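Local coordinates for protein aldehyde dehydrogenase (Trypanosoma brucei, PDB 5MYP) that probably oxidises aldehydes to carboxylic acids with NAD+ as the electron acceptor, as a dimeric member of the aldehyde dehydrogenase family, at residues A394-S399 with A416-D421; V230-T235 with D263-E268. All blocks are in the same frame, centred on the assembly; numbering follows the deposited sequence.

Contact 1. Residues A394-S399 with A416-D421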
loop_
_atom_site.group_PDB
_atom_site.type_symbol
_atom_site.label_atom_id
_atom_site.label_comp_id
_atom_site.label_asym_id
_atom_site.label_seq_id
_atom_site.Cartn_x
_atom_site.Cartn_y
_atom_site.Cartn_z
ATOM N N ALA A 394 -16.574 -0.377 8.743
ATOM C CA ALA A 394 -17.844 -0.167 8.050
ATOM C C ALA A 394 -18.617 0.986 8.677
ATOM O O ALA A 394 -18.431 1.309 9.846
ATOM C CB ALA A 394 -18.673 -1.443 8.079
ATOM N N LEU A 395 -19.459 1.620 7.871
ATOM C CA LEU A 395 -20.407 2.624 8.337
ATOM C C LEU A 395 -21.732 2.336 7.649
ATOM O O LEU A 395 -21.771 2.131 6.436
ATOM C CB LEU A 395 -19.912 4.033 8.002
ATOM C CG LEU A 395 -20.804 5.218 8.406
ATOM C CD1 LEU A 395 -19.967 6.427 8.801
ATOM C CD2 LEU A 395 -21.787 5.601 7.309
ATOM N N TYR A 396 -22.810 2.333 8.422
ATOM C CA TYR A 396 -24.125 1.954 7.925
ATOM C C TYR A 396 -25.102 3.111 8.097
ATOM O O TYR A 396 -25.129 3.744 9.151
ATOM C CB TYR A 396 -24.615 0.716 8.675
ATOM C CG TYR A 396 -23.661 -0.458 8.592
ATOM C CD1 TYR A 396 -23.258 -0.954 7.358
ATOM C CD2 TYR A 396 -23.168 -1.080 9.744
ATOM C CE1 TYR A 396 -22.384 -2.026 7.263
ATOM C CE2 TYR A 396 -22.300 -2.159 9.660
ATOM C CZ TYR A 396 -21.912 -2.628 8.414
ATOM O OH TYR A 396 -21.066 -3.709 8.307
ATOM N N VAL A 397 -25.887 3.390 7.057
ATOM C CA VAL A 397 -26.879 4.468 7.078
ATOM C C VAL A 397 -28.219 3.924 6.598
ATOM O O VAL A 397 -28.317 3.433 5.476
ATOM C CB VAL A 397 -26.468 5.653 6.170
ATOM C CG1 VAL A 397 -27.484 6.794 6.273
ATOM C CG2 VAL A 397 -25.068 6.135 6.526
ATOM N N PHE A 398 -29.237 4.000 7.450
ATOM C CA PHE A 398 -30.601 3.652 7.066
ATOM C C PHE A 398 -31.374 4.941 6.822
ATOM O O PHE A 398 -31.559 5.740 7.742
ATOM C CB PHE A 398 -31.274 2.792 8.136
ATOM C CG PHE A 398 -30.767 1.380 8.174
ATOM C CD1 PHE A 398 -29.611 1.063 8.877
ATOM C CD2 PHE A 398 -31.441 0.363 7.506
ATOM C CE1 PHE A 398 -29.135 -0.241 8.913
ATOM C CE2 PHE A 398 -30.972 -0.942 7.536
ATOM C CZ PHE A 398 -29.815 -1.246 8.243
ATOM N N SER A 399 -31.792 5.149 5.572
ATOM C CA SER A 399 -32.477 6.372 5.156
ATOM C C SER A 399 -33.093 6.215 3.760
ATOM O O SER A 399 -32.574 5.468 2.924
ATOM C CB SER A 399 -31.504 7.561 5.166
ATOM O OG SER A 399 -32.092 8.736 4.630
ATOM N N ALA A 416 -15.844 1.144 4.474
ATOM C CA ALA A 416 -16.924 1.068 3.494
ATOM C C ALA A 416 -18.180 1.741 4.035
ATOM O O ALA A 416 -18.280 2.010 5.234
ATOM C CB ALA A 416 -17.224 -0.384 3.151
ATOM N N VAL A 417 -19.120 2.016 3.134
ATOM C CA VAL A 417 -20.461 2.476 3.491
ATOM C C VAL A 417 -21.479 1.542 2.845
ATOM O O VAL A 417 -21.369 1.238 1.653
ATOM C CB VAL A 417 -20.728 3.920 3.013
ATOM C CG1 VAL A 417 -22.157 4.360 3.342
ATOM C CG2 VAL A 417 -19.716 4.872 3.625
ATOM N N VAL A 418 -22.448 1.079 3.636
ATOM C CA VAL A 418 -23.625 0.398 3.105
ATOM C C VAL A 418 -24.852 1.217 3.489
ATOM O O VAL A 418 -24.994 1.609 4.651
ATOM C CB VAL A 418 -23.780 -1.051 3.621
ATOM C CG1 VAL A 418 -24.888 -1.775 2.857
ATOM C CG2 VAL A 418 -22.471 -1.814 3.495
ATOM N N VAL A 419 -25.721 1.487 2.514
ATOM C CA VAL A 419 -26.982 2.185 2.768
ATOM C C VAL A 419 -28.112 1.155 2.838
ATOM O O VAL A 419 -28.279 0.338 1.922
ATOM C CB VAL A 419 -27.281 3.266 1.704
ATOM C CG1 VAL A 419 -28.617 3.956 1.978
ATOM C CG2 VAL A 419 -26.148 4.286 1.653
ATOM N N ASN A 420 -28.856 1.196 3.945
ATOM C CA ASN A 420 -30.025 0.336 4.206
ATOM C C ASN A 420 -29.724 -1.149 4.414
ATOM O O ASN A 420 -30.601 -1.991 4.242
ATOM C CB ASN A 420 -31.125 0.539 3.144
ATOM C CG ASN A 420 -31.649 1.960 3.114
ATOM O OD1 ASN A 420 -31.743 2.619 4.146
ATOM N ND2 ASN A 420 -32.008 2.436 1.932
ATOM N N ASP A 421 -28.499 -1.473 4.821
ATOM C CA ASP A 421 -28.162 -2.836 5.237
ATOM C C ASP A 421 -26.859 -2.827 6.032
ATOM O O ASP A 421 -26.216 -1.785 6.167
ATOM C CB ASP A 421 -28.046 -3.772 4.016
ATOM C CG ASP A 421 -28.599 -5.171 4.283
ATOM O OD1 ASP A 421 -28.448 -5.687 5.414
ATOM O OD2 ASP A 421 -29.188 -5.766 3.356
#

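Contact 2. Residues V230-T235 with D263-E268. Unlike the reference sequence in segment 230-235: Thr235 (reference Ser).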
loop_
_atom_site.group_PDB
_atom_site.type_symbol
_atom_site.label_atom_id
_atom_site.label_comp_id
_atom_site.label_asym_id
_atom_site.label_seq_id
_atom_site.Cartn_x
_atom_site.Cartn_y
_atom_site.Cartn_z
ATOM N N VAL A 230 -24.220 2.543 13.068
ATOM C CA VAL A 230 -25.437 2.476 12.266
ATOM C C VAL A 230 -26.209 3.768 12.495
ATOM O O VAL A 230 -26.663 4.037 13.609
ATOM C CB VAL A 230 -26.337 1.281 12.644
ATOM C CG1 VAL A 230 -27.572 1.236 11.744
ATOM C CG2 VAL A 230 -25.572 -0.027 12.549
ATOM N N VAL A 231 -26.345 4.567 11.441
ATOM C CA VAL A 231 -27.129 5.793 11.485
ATOM C C VAL A 231 -28.533 5.469 10.969
ATOM O O VAL A 231 -28.677 4.891 9.894
ATOM C CB VAL A 231 -26.480 6.906 10.641
ATOM C CG1 VAL A 231 -27.323 8.177 10.666
ATOM C CG2 VAL A 231 -25.066 7.183 11.139
ATOM N N VAL A 232 -29.558 5.823 11.746
ATOM C CA VAL A 232 -30.954 5.630 11.342
ATOM C C VAL A 232 -31.654 6.980 11.443
ATOM O O VAL A 232 -31.744 7.547 12.530
ATOM C CB VAL A 232 -31.667 4.589 12.233
ATOM C CG1 VAL A 232 -33.114 4.385 11.786
ATOM C CG2 VAL A 232 -30.901 3.270 12.230
ATOM N N ASP A 233 -32.139 7.498 10.316
ATOM C CA ASP A 233 -32.784 8.815 10.292
ATOM C C ASP A 233 -34.301 8.694 10.524
ATOM O O ASP A 233 -34.771 7.644 10.955
ATOM C CB ASP A 233 -32.389 9.596 9.013
ATOM C CG ASP A 233 -33.187 9.203 7.775
ATOM O OD1 ASP A 233 -33.902 8.179 7.783
ATOM O OD2 ASP A 233 -33.089 9.947 6.773
ATOM N N ASP A 234 -35.041 9.768 10.249
ATOM C CA ASP A 234 -36.505 9.826 10.453
ATOM C C ASP A 234 -37.360 9.565 9.189
ATOM O O ASP A 234 -38.551 9.888 9.175
ATOM C CB ASP A 234 -36.891 11.176 11.094
ATOM C CG ASP A 234 -36.436 12.390 10.274
ATOM O OD1 ASP A 234 -35.688 12.222 9.284
ATOM O OD2 ASP A 234 -36.811 13.526 10.638
ATOM N N THR A 235 -36.770 8.963 8.152
ATOM C CA THR A 235 -37.485 8.674 6.898
ATOM C C THR A 235 -37.773 7.177 6.709
ATOM O O THR A 235 -38.215 6.775 5.631
ATOM C CB THR A 235 -36.706 9.211 5.670
ATOM O OG1 THR A 235 -35.439 8.546 5.559
ATOM C CG2 THR A 235 -36.483 10.720 5.790
ATOM N N ASP A 263 -21.826 -1.909 15.655
ATOM C CA ASP A 263 -21.245 -1.743 16.983
ATOM C C ASP A 263 -22.203 -0.950 17.858
ATOM O O ASP A 263 -22.500 -1.368 18.972
ATOM C CB ASP A 263 -19.880 -1.058 16.901
ATOM C CG ASP A 263 -19.192 -0.962 18.251
ATOM O OD1 ASP A 263 -19.516 -0.028 19.016
ATOM O OD2 ASP A 263 -18.325 -1.809 18.546
ATOM N N TYR A 264 -22.656 0.196 17.347
ATOM C CA TYR A 264 -23.655 1.032 18.019
ATOM C C TYR A 264 -24.563 1.721 17.006
ATOM O O TYR A 264 -24.249 1.771 15.815
ATOM C CB TYR A 264 -22.983 2.075 18.915
ATOM C CG TYR A 264 -22.157 3.123 18.188
ATOM C CD1 TYR A 264 -20.838 2.866 17.824
ATOM C CD2 TYR A 264 -22.687 4.377 17.883
ATOM C CE1 TYR A 264 -20.071 3.823 17.170
ATOM C CE2 TYR A 264 -21.925 5.342 17.231
ATOM C CZ TYR A 264 -20.616 5.060 16.880
ATOM O OH TYR A 264 -19.854 6.006 16.230
ATOM N N VAL A 265 -25.680 2.252 17.501
ATOM C CA VAL A 265 -26.680 2.937 16.678
ATOM C C VAL A 265 -26.761 4.416 17.073
ATOM O O VAL A 265 -26.712 4.752 18.259
ATOM C CB VAL A 265 -28.077 2.285 16.831
ATOM C CG1 VAL A 265 -29.131 3.040 16.029
ATOM C CG2 VAL A 265 -28.044 0.822 16.402
ATOM N N VAL A 266 -26.866 5.286 16.067
ATOM C CA VAL A 266 -27.195 6.697 16.258
ATOM C C VAL A 266 -28.521 6.919 15.538
ATOM O O VAL A 266 -28.569 6.945 14.304
ATOM C CB VAL A 266 -26.107 7.643 15.702
ATOM C CG1 VAL A 266 -26.401 9.087 16.102
ATOM C CG2 VAL A 266 -24.727 7.224 16.196
ATOM N N VAL A 267 -29.598 7.062 16.311
ATOM C CA VAL A 267 -30.960 7.122 15.761
ATOM C C VAL A 267 -31.547 8.524 15.946
ATOM O O VAL A 267 -31.289 9.178 16.956
ATOM C CB VAL A 267 -31.887 6.029 16.365
ATOM C CG1 VAL A 267 -31.997 6.134 17.881
ATOM C CG2 VAL A 267 -33.268 6.054 15.716
ATOM N N GLU A 268 -32.327 8.986 14.972
ATOM C CA GLU A 268 -32.976 10.292 15.082
ATOM C C GLU A 268 -33.899 10.259 16.308
ATOM O O GLU A 268 -34.610 9.274 16.527
ATOM C CB GLU A 268 -33.743 10.638 13.798
ATOM C CG GLU A 268 -34.074 12.120 13.624
ATOM C CD GLU A 268 -35.321 12.575 14.377
ATOM O OE1 GLU A 268 -36.199 11.738 14.684
ATOM O OE2 GLU A 268 -35.431 13.783 14.660
#

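Contact 1. Residues A394-S399 with A416-D421
Strand 395-398, helix 402-411 and strand 417-419 form a beta-alpha-beta unit, and this contact is its pair of parallel strands, Leu395, Tyr396 and Val397 lying beside Val417, Val418 and Val419. The ladder starts at Leu395 N, 2.9 Å from Ala416 O, passes through Val418 N to Leu395 O and Val397 N to Val418 O, and closes with Asn420 N on Val397 O at 2.8 Å. Beyond it the amide of Asn420 takes over from the backbone. Its CG lies anti to the carbonyl carbon (chi1 -61°), which swings the amide back to Ser399: OD1 accepts from Ser399 N at 2.9 Å, in the carbonyl plane, and ND2 gives to Ser399 O at 3.2 Å. ND2 also reaches Arg462 O of the second subunit; three hydrogen bonds therefore grip this buried amide, one on OD1 and two on ND2. The Phe398 ring lays one face over Asn420 N, with CE2 3.4 Å from Asn420 C. Val418 meets the Tyr396 ring at its edge, CB 3.8 Å from CD1, while Tyr396 OH bonds Ile260 O. On the other face the side chains of Leu395 and Val417 lie side by side, CD2 4.2 Å from CG1, and helix 402-411 packs against Val397 and Val419. Val417 to Val419 also pair with a strand of the second subunit, the sheet continuation across the dimer interface known from aldehyde dehydrogenases.

Contact 2. Residues V230-T235 with D263-E268
This is a parallel strand pairing in the catalytic-domain sheet of the aldehyde dehydrogenase fold, between the two strands of the beta-alpha-beta unit made by strand 229-232, helix 240-252 and strand 264-268. Val230, Val231 and Val232 sit beside Val265, Val266 and Val267, the strand segments 15° from parallel. Four backbone bonds join them: Val230 N to Tyr264 O, Val266 N to Val230 O at 2.8 Å, Val232 N to Val266 O, and Glu268 N to Val232 O at 2.9 Å. The Val265 and Val232 side chains cross obliquely, CG1 of Val265 4.2 Å from CG2 of Val232, and CG2 of Val265 meets Val230 CB. Val267 is turned differently from its neighbours: with chi1 at 59°, CG1 sits between the backbone N and the carbonyl carbon, and CG2 is the branch that meets Val232 CB, at 4.1 Å. On the face of Val231 and Val266, helix 379-387 covers the sheet through Ile385 and Ile386. At the far end Glu268 CG, anti to its backbone N, packs against Asp234 CB; the side chain then bends at chi2 (-82°), carrying the carboxylate across Asp234 at a slant. Glu268 OE1 comes 3.7 Å from Asp234 CB and bonds Ser270 OG. Asp234 OD2 and Glu268 OE2 are 4.3 Å apart, so the two carboxylates probably repel, an effect solvent around the exposed Asp234 would weaken. Asp233 closes an Asx turn: its OD1 takes Thr235 N from above the carboxylate plane at 3.0 Å, and Thr235 OG1 on its syn lone pair at 2.7 Å.

Contact 1 and contact 2 are neighbouring pairings of one sheet, their centres about 10 Å apart, with strand 395-398 of contact 1 lying directly beside strand 229-232 of contact 2. Phe398 N to Val231 O, 2.7 Å, is a rung between the two strands, and just past their C-terminal ends Ser399 OG probably hydrogen-bonds Asp233 OD2 at 2.7 Å. On the face that carries Tyr396 and Val230, Phe398 CD1 packs 3.5 Å from Val230 CG1. Contact 1 starts closer to the predicted active site: the side chain of Ala394 is about 8 Å from that of Cys259, and that of Ala416 about 10 Å from that of Glu223. Contact 2 lies away from both.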